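Local coordinates for protein exosome complex component Rrp42 (Archaeoglobus fulgidus, PDB 3M7N) that probably serves as a non-catalytic RNase PH-family subunit of the archaeal exosome, the RNA-degrading complex, helping to shape the active site of its partner Rrp41, at residues D239-L242 and D243-N247; M225-S228 and G229-L233. All blocks are in the same frame, centred on the assembly; numbering follows the deposited sequence.

Overall arrangement
Both contacts are local and lie in series along the chain: 225-233 carries the end of strand 222-228 into a loop, and 239-247 is a run of helix 235-253, which follows. Their centres are 16 Å apart, and the nearest atoms, about 5 Å apart, do not touch. Contact 2 is the buried one, organised by a lysine ammonium between an aromatic face and a carbonyl; its nearest atom is about 8 Å from the bound nucleic acid. Contact 1 is partly buried, and its nearest atom is about 19 Å from the bound nucleic acid; main-chain helix bonds dominate there, with aliphatic groups divided between the sheet and the partner subunit, Probable exosome complex exonuclease 1, to which Asp-243 adds a salt bridge. Contact 2 meets that subunit too.

Contact 1: D239-L242 and D243-N247; sequences DELL and DVSIN
Leu-242 runs alongside Ile-246, one turn on, their methyls CD2 and CD1 4.0 Å apart. This is i to i+4 packing along helix 235-253, which lies against the four-stranded antiparallel sheet of the second RNase PH-type domain. Its backbone bonds run in the alpha-helical pattern: Val-244 N meets Glu-240 O at 3.1 Å with an N-H...O angle of 179°, in the carbonyl plane, and Ile-246 N reaches Leu-242 O at 3.2 Å.

On the sheet-facing side, Ser-245 turns its hydroxyl back on the helix. With OG anti to its own carbonyl carbon and beside its N (chi1 -62°), Ser-245 OG donates to Leu-241 O at 2.7 Å. Leu-241 O also accepts from Ser-245 N at 2.9 Å, and the two donors arrive from opposite faces of the carbonyl plane, each tilted 31° from it. With an alanine at Ser-245 there is no OG, and Leu-241 O would probably be held from one face alone, by the backbone N. Leu-241, whose CD1 also touches Val-244 CG1 at 4.2 Å, packs on Ile-191 and Leu-212 of the sheet.

The acidic side chains find partners outside this run of helix: Glu-240 OE1 bonds to Tyr-196 OH of strand 195-198, while Asp-243 OD1 forms a salt bridge with Arg-212 of the chain of Probable exosome complex exonuclease 1. The other carboxylate oxygen, Asp-243 OD2, accepts from a water 2.8 Å away, which also donates weakly to Asp-239 O.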
loop_
_atom_site.group_PDB
_atom_site.type_symbol
_atom_site.label_atom_id
_atom_site.label_comp_id
_atom_site.label_asym_id
_atom_site.label_seq_id
_atom_site.Cartn_x
_atom_site.Cartn_y
_atom_site.Cartn_z
ATOM N N ASP H 239 33.029 -11.202 -24.152
ATOM C CA ASP H 239 34.439 -10.871 -24.429
ATOM C C ASP H 239 34.585 -9.786 -25.487
ATOM O O ASP H 239 35.335 -8.822 -25.314
ATOM C CB ASP H 239 35.222 -12.118 -24.846
ATOM C CG ASP H 239 35.395 -13.094 -23.693
ATOM O OD1 ASP H 239 35.534 -12.602 -22.555
ATOM O OD2 ASP H 239 35.353 -14.329 -23.915
ATOM N N GLU H 240 33.853 -9.956 -26.579
ATOM C CA GLU H 240 33.867 -8.996 -27.647
ATOM C C GLU H 240 33.348 -7.648 -27.139
ATOM O O GLU H 240 33.951 -6.604 -27.410
ATOM C CB GLU H 240 33.034 -9.513 -28.813
ATOM C CG GLU H 240 33.011 -8.576 -30.012
ATOM C CD GLU H 240 31.971 -8.981 -31.043
ATOM O OE1 GLU H 240 31.616 -8.140 -31.906
ATOM O OE2 GLU H 240 31.510 -10.145 -30.973
ATOM N N LEU H 241 32.259 -7.678 -26.371
ATOM C CA LEU H 241 31.632 -6.452 -25.873
ATOM C C LEU H 241 32.472 -5.764 -24.803
ATOM O O LEU H 241 32.433 -4.555 -24.654
ATOM C CB LEU H 241 30.226 -6.735 -25.326
ATOM C CG LEU H 241 29.353 -5.518 -24.990
ATOM C CD1 LEU H 241 29.312 -4.532 -26.171
ATOM C CD2 LEU H 241 27.937 -5.956 -24.597
ATOM N N LEU H 242 33.227 -6.541 -24.047
ATOM C CA LEU H 242 34.162 -5.969 -23.088
ATOM C C LEU H 242 35.073 -4.968 -23.807
ATOM O O LEU H 242 35.270 -3.832 -23.334
ATOM C CB LEU H 242 35.008 -7.089 -22.469
ATOM C CG LEU H 242 35.587 -7.012 -21.057
ATOM C CD1 LEU H 242 36.959 -7.610 -21.069
ATOM C CD2 LEU H 242 35.631 -5.612 -20.464
ATOM N N ASP H 243 35.624 -5.397 -24.954
ATOM C CA ASP H 243 36.579 -4.576 -25.713
ATOM C C ASP H 243 35.913 -3.377 -26.352
ATOM O O ASP H 243 36.367 -2.234 -26.197
ATOM C CB ASP H 243 37.340 -5.412 -26.768
ATOM C CG ASP H 243 38.296 -6.435 -26.124
ATOM O OD1 ASP H 243 38.897 -6.123 -25.069
ATOM O OD2 ASP H 243 38.422 -7.560 -26.653
ATOM N N VAL H 244 34.826 -3.635 -27.061
ATOM C CA VAL H 244 34.050 -2.572 -27.675
ATOM C C VAL H 244 33.725 -1.475 -26.657
ATOM O O VAL H 244 33.847 -0.285 -26.968
ATOM C CB VAL H 244 32.768 -3.147 -28.327
ATOM C CG1 VAL H 244 31.729 -2.051 -28.570
ATOM C CG2 VAL H 244 33.107 -3.877 -29.626
ATOM N N SER H 245 33.375 -1.882 -25.428
ATOM C CA SER H 245 32.917 -0.951 -24.390
ATOM C C SER H 245 34.029 -0.067 -23.843
ATOM O O SER H 245 33.854 1.140 -23.669
ATOM C CB SER H 245 32.240 -1.688 -23.221
ATOM O OG SER H 245 31.094 -2.382 -23.650
ATOM N N ILE H 246 35.164 -0.677 -23.540
ATOM C CA ILE H 246 36.312 0.086 -23.094
ATOM C C ILE H 246 36.607 1.150 -24.143
ATOM O O ILE H 246 36.787 2.309 -23.822
ATOM C CB ILE H 246 37.551 -0.822 -22.880
ATOM C CG1 ILE H 246 37.255 -1.886 -21.807
ATOM C CG2 ILE H 246 38.784 0.017 -22.529
ATOM C CD1 ILE H 246 38.389 -2.886 -21.583
ATOM N N ASN H 247 36.607 0.743 -25.407
ATOM C CA ASN H 247 36.826 1.677 -26.500
ATOM C C ASN H 247 35.786 2.809 -26.523
ATOM O O ASN H 247 36.159 3.985 -26.474
ATOM C CB ASN H 247 36.884 0.935 -27.845
ATOM C CG ASN H 247 37.552 1.753 -28.943
ATOM O OD1 ASN H 247 38.780 1.762 -29.066
ATOM N ND2 ASN H 247 36.746 2.440 -29.750
HETATM O O HOH W 1 37.961 -10.165 -25.605
#

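Contact 2: M225-S228 and G229-L233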
loop_
_atom_site.group_PDB
_atom_site.type_symbol
_atom_site.label_atom_id
_atom_site.label_comp_id
_atom_site.label_asym_id
_atom_site.label_seq_id
_atom_site.Cartn_x
_atom_site.Cartn_y
_atom_site.Cartn_z
ATOM N N MET H 225 30.746 -3.272 -13.287
ATOM C CA MET H 225 29.983 -3.902 -14.350
ATOM C C MET H 225 28.679 -4.417 -13.774
ATOM O O MET H 225 28.597 -4.775 -12.596
ATOM C CB MET H 225 30.742 -5.061 -15.001
ATOM C CG MET H 225 32.111 -4.725 -15.591
ATOM S SD MET H 225 33.014 -6.229 -16.068
ATOM C CE MET H 225 32.088 -6.618 -17.501
ATOM N N GLN H 226 27.667 -4.475 -14.624
ATOM C CA GLN H 226 26.356 -4.897 -14.212
ATOM C C GLN H 226 25.608 -5.519 -15.392
ATOM O O GLN H 226 25.311 -4.843 -16.383
ATOM C CB GLN H 226 25.591 -3.670 -13.694
ATOM C CG GLN H 226 24.119 -3.919 -13.331
ATOM C CD GLN H 226 23.976 -4.767 -12.102
ATOM O OE1 GLN H 226 24.783 -4.683 -11.152
ATOM N NE2 GLN H 226 22.937 -5.596 -12.095
ATOM N N LYS H 227 25.320 -6.811 -15.294
ATOM C CA LYS H 227 24.358 -7.443 -16.190
ATOM C C LYS H 227 22.923 -7.318 -15.593
ATOM O O LYS H 227 22.730 -7.535 -14.397
ATOM C CB LYS H 227 24.746 -8.906 -16.407
ATOM C CG LYS H 227 23.686 -9.704 -17.128
ATOM C CD LYS H 227 24.143 -11.132 -17.382
ATOM C CE LYS H 227 23.118 -12.137 -16.899
ATOM N NZ LYS H 227 21.902 -12.186 -17.693
ATOM N N SER H 228 21.929 -6.955 -16.408
ATOM C CA SER H 228 20.546 -6.820 -15.901
ATOM C C SER H 228 19.544 -7.419 -16.840
ATOM O O SER H 228 19.680 -7.288 -18.063
ATOM C CB SER H 228 20.133 -5.355 -15.716
ATOM O OG SER H 228 20.890 -4.713 -14.726
ATOM N N GLY H 229 18.508 -8.028 -16.267
ATOM C CA GLY H 229 17.416 -8.561 -17.058
ATOM C C GLY H 229 17.417 -10.071 -17.080
ATOM O O GLY H 229 18.412 -10.707 -16.715
ATOM N N GLY H 230 16.300 -10.653 -17.504
ATOM C CA GLY H 230 16.166 -12.095 -17.512
ATOM C C GLY H 230 16.641 -12.713 -18.807
ATOM O O GLY H 230 15.832 -13.080 -19.649
ATOM N N TYR H 231 17.952 -12.813 -18.985
ATOM C CA TYR H 231 18.486 -13.452 -20.171
ATOM C C TYR H 231 19.756 -14.208 -19.828
ATOM O O TYR H 231 20.308 -14.061 -18.732
ATOM C CB TYR H 231 18.785 -12.416 -21.248
ATOM C CG TYR H 231 19.977 -11.484 -20.975
ATOM C CD1 TYR H 231 21.129 -11.555 -21.759
ATOM C CD2 TYR H 231 19.936 -10.529 -19.965
ATOM C CE1 TYR H 231 22.202 -10.700 -21.557
ATOM C CE2 TYR H 231 21.010 -9.657 -19.743
ATOM C CZ TYR H 231 22.148 -9.750 -20.555
ATOM O OH TYR H 231 23.241 -8.918 -20.377
ATOM N N LEU H 232 20.225 -15.019 -20.767
ATOM C CA LEU H 232 21.507 -15.673 -20.594
ATOM C C LEU H 232 22.561 -14.996 -21.469
ATOM O O LEU H 232 22.362 -14.812 -22.660
ATOM C CB LEU H 232 21.377 -17.172 -20.882
ATOM C CG LEU H 232 20.519 -17.946 -19.858
ATOM C CD1 LEU H 232 20.251 -19.364 -20.323
ATOM C CD2 LEU H 232 21.137 -17.947 -18.467
ATOM N N LEU H 233 23.681 -14.620 -20.864
ATOM C CA LEU H 233 24.736 -13.889 -21.570
ATOM C C LEU H 233 25.808 -14.838 -22.118
ATOM O O LEU H 233 26.527 -15.502 -21.362
ATOM C CB LEU H 233 25.404 -12.921 -20.603
ATOM C CG LEU H 233 26.067 -11.606 -21.012
ATOM C CD1 LEU H 233 27.268 -11.364 -20.130
ATOM C CD2 LEU H 233 26.444 -11.539 -22.464
HETATM O O HOH W 2 20.796 -10.183 -15.505
#
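Lys-227 sets its ammonium over one face of the Tyr-231 ring, with NZ 3.5 Å from the ring centroid and 20° off the normal, a cation-pi contact displaced toward the rim. The side chain starts extended, CG anti to the backbone N, then bends at chi3 and chi4, which brings NZ round to the ring while Lys-227 CG stays 3.4 Å from Tyr-231 OH. The lysine and the tyrosine reach toward each other, and the lysine runs along the tyrosine from hydroxyl to backbone. There Lys-227 NZ donates to Tyr-231 O at 2.7 Å, from above the carbonyl plane, 45° out of it. A water that donates to Gly-229 O at 2.7 Å also accepts a weak hydrogen bond from Lys-227 NZ.

Strand 222-228, which ends here, is an edge strand, within this chain, of the four-stranded antiparallel sheet. Met-225 and Gln-226 pair antiparallel with a strand of the chain of Probable exosome complex exonuclease 1, extending this sheet across the interface. The backbone angles of Gly-229 are ones at which a CB would run into Ser-228 O, and Gly-230 is the centre of an inverse gamma turn, with a weak Tyr-231 N to Gly-229 O bond.

Past this bend, Tyr-231 places CG between its backbone N and carbonyl carbon (chi1 71°), which folds the ring back toward the strand. Its edge then meets the main chain, Ser-228 O lying 3.2 Å from Tyr-231 CE2 near the ring plane, and its hydroxyl bonds to Thr-211 O on the neighbouring strand. Leu-233 passes the lysine methylenes head to tail, its CB 3.9 Å from Lys-227 CD.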